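Local coordinates for protein pumilio homolog 23 (Arabidopsis thaliana, PDB 5WZJ) that binds RNA sequence-specifically, recognising a segment of 18S rRNA through pumilio repeats packed into a right-handed superhelix, at residues K379-L384 / Q434-F439. Numbering follows the deposited sequence.
Sequences KCCEAL and QGIFKF. With nucleotides of chain B.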
# COMPACT_ATOMS: atom_id res chain seq x y z
N LYS A 379 -20.43 -17.72 -9.60
CA LYS A 379 -19.68 -18.00 -10.82
C LYS A 379 -18.18 -17.80 -10.62
O LYS A 379 -17.37 -18.56 -11.17
CB LYS A 379 -20.19 -17.11 -11.96
CG LYS A 379 -21.47 -17.60 -12.62
CD LYS A 379 -22.01 -16.54 -13.58
CE LYS A 379 -23.40 -16.87 -14.10
NZ LYS A 379 -23.33 -17.82 -15.24
N CYS A 380 -17.79 -16.77 -9.86
CA CYS A 380 -16.36 -16.55 -9.61
C CYS A 380 -15.77 -17.66 -8.74
O CYS A 380 -14.68 -18.17 -9.02
CB CYS A 380 -16.16 -15.19 -8.95
SG CYS A 380 -16.30 -13.82 -10.14
N CYS A 381 -16.46 -18.03 -7.66
CA CYS A 381 -15.96 -19.09 -6.79
C CYS A 381 -15.83 -20.41 -7.54
O CYS A 381 -14.82 -21.12 -7.39
CB CYS A 381 -16.88 -19.26 -5.59
SG CYS A 381 -16.98 -17.83 -4.48
N GLU A 382 -16.82 -20.75 -8.37
CA GLU A 382 -16.76 -22.01 -9.10
C GLU A 382 -15.71 -21.98 -10.19
O GLU A 382 -15.05 -22.98 -10.45
CB GLU A 382 -18.13 -22.36 -9.69
CG GLU A 382 -19.15 -22.81 -8.63
CD GLU A 382 -18.69 -24.04 -7.85
OE1 GLU A 382 -18.03 -24.91 -8.47
OE2 GLU A 382 -18.98 -24.11 -6.63
N ALA A 383 -15.55 -20.83 -10.86
CA ALA A 383 -14.51 -20.72 -11.88
C ALA A 383 -13.13 -20.93 -11.27
O ALA A 383 -12.25 -21.54 -11.90
CB ALA A 383 -14.60 -19.37 -12.59
N LEU A 384 -12.91 -20.42 -10.05
CA LEU A 384 -11.62 -20.62 -9.39
C LEU A 384 -11.38 -22.10 -9.10
O LEU A 384 -10.28 -22.61 -9.34
CB LEU A 384 -11.55 -19.80 -8.10
CG LEU A 384 -10.28 -20.03 -7.29
CD1 LEU A 384 -9.01 -19.70 -8.10
CD2 LEU A 384 -10.31 -19.25 -5.97
N GLN A 434 -8.72 -15.73 1.92
CA GLN A 434 -9.31 -14.81 2.89
C GLN A 434 -10.56 -14.16 2.32
O GLN A 434 -11.56 -13.99 3.02
CB GLN A 434 -8.29 -13.75 3.31
CG GLN A 434 -7.16 -14.33 4.18
CD GLN A 434 -5.98 -13.40 4.29
OE1 GLN A 434 -6.10 -12.31 4.84
NE2 GLN A 434 -4.85 -13.82 3.76
N GLY A 435 -10.51 -13.78 1.04
CA GLY A 435 -11.69 -13.22 0.40
C GLY A 435 -12.78 -14.25 0.19
O GLY A 435 -13.96 -13.96 0.36
N ILE A 436 -12.39 -15.48 -0.20
CA ILE A 436 -13.35 -16.57 -0.38
C ILE A 436 -14.21 -16.73 0.87
O ILE A 436 -15.44 -16.84 0.80
CB ILE A 436 -12.61 -17.88 -0.73
CG1 ILE A 436 -12.11 -17.84 -2.18
CG2 ILE A 436 -13.49 -19.13 -0.47
CD1 ILE A 436 -13.22 -18.00 -3.19
N PHE A 437 -13.58 -16.73 2.04
CA PHE A 437 -14.33 -17.03 3.25
C PHE A 437 -15.18 -15.87 3.74
O PHE A 437 -15.85 -15.99 4.76
CB PHE A 437 -13.39 -17.55 4.35
CG PHE A 437 -12.95 -18.98 4.10
CD1 PHE A 437 -13.90 -19.99 4.06
CD2 PHE A 437 -11.63 -19.29 3.82
CE1 PHE A 437 -13.54 -21.31 3.78
CE2 PHE A 437 -11.25 -20.61 3.55
CZ PHE A 437 -12.21 -21.62 3.52
N LYS A 438 -15.21 -14.77 3.00
CA LYS A 438 -16.18 -13.72 3.27
C LYS A 438 -17.47 -13.87 2.47
O LYS A 438 -18.46 -13.20 2.80
CB LYS A 438 -15.54 -12.34 3.02
CG LYS A 438 -14.54 -11.97 4.12
CD LYS A 438 -13.71 -10.75 3.75
CE LYS A 438 -14.59 -9.53 3.56
NZ LYS A 438 -13.84 -8.42 2.88
N PHE A 439 -17.50 -14.74 1.46
CA PHE A 439 -18.76 -15.05 0.78
C PHE A 439 -19.72 -15.77 1.72
O PHE A 439 -19.32 -16.42 2.70
CB PHE A 439 -18.53 -15.92 -0.46
CG PHE A 439 -17.88 -15.20 -1.62
CD1 PHE A 439 -18.64 -14.42 -2.49
CD2 PHE A 439 -16.52 -15.33 -1.87
CE1 PHE A 439 -18.05 -13.77 -3.57
CE2 PHE A 439 -15.93 -14.69 -2.95
CZ PHE A 439 -16.69 -13.91 -3.80
P A B 3 3.77 -8.50 9.35
OP1 A B 3 5.14 -7.92 9.31
OP2 A B 3 2.58 -7.63 9.19
O5' A B 3 3.72 -9.64 8.23
C5' A B 3 4.68 -10.68 8.20
C4' A B 3 4.37 -11.69 7.11
O4' A B 3 3.13 -12.37 7.42
C3' A B 3 4.15 -11.11 5.72
O3' A B 3 5.36 -10.88 5.02
C2' A B 3 3.25 -12.16 5.05
O2' A B 3 4.01 -13.26 4.57
C1' A B 3 2.42 -12.64 6.24
N9 A B 3 1.10 -11.98 6.32
C8 A B 3 0.67 -11.08 7.26
N7 A B 3 -0.58 -10.70 7.08
C5 A B 3 -0.98 -11.41 5.94
C6 A B 3 -2.19 -11.47 5.22
N6 A B 3 -3.27 -10.75 5.55
N1 A B 3 -2.26 -12.29 4.14
C2 A B 3 -1.19 -13.00 3.80
N3 A B 3 0.01 -13.03 4.40
C4 A B 3 0.04 -12.21 5.47
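Cys381 sets its sulfur over one face of the Phe439 ring, a sulfur-aromatic contact in which SG stands 3.7 Å from the ring centroid and only 17° off the normal. The sulfur is displaced toward the rim, and Phe439 CD2 lies 3.6 Å from Cys381 SG. Cys381 SG also meets Ile436 CD1 at 4.0 Å, and Leu384 CD2 approaches that methyl from one helical turn further along. With CG1 anti to its carbonyl carbon (chi1 -74°), the Ile436 branch points at helix 377-388, and the turn about the next bond puts CD1 against both. No hydrogen bond crosses between 379-384 and 434-439; the join is apolar and buried. A type I turn from Ile436 to Phe439 brings the ring back beside the end of helix 427-436. The Phe439 side chain also touches Ile367 and Ser370 of helix 360-373, while Tyr447 touches Leu384 and Ile436 and hydrogen-bonds through its hydroxyl to Cys381 O.

From this helix end Gln434 extends to A3 of chain B, its NE2 donating to N1 at 3.0 Å in a nearly straight bond (170°). Gln434 OE1 accepts a weak, bent hydrogen bond from N6 of A3 of chain B at 3.3 Å. A weak hydrogen bond from NE2 to Cys430 O and contact with Arg470 probably help to place the amide. A leucine here would probably leave N1 and N6 without these amide partners and weaken discrimination for adenine. A glutamine on adenine's Watson-Crick edge, backed by packed helices, is consistent with base recognition in the right-handed pumilio superhelix.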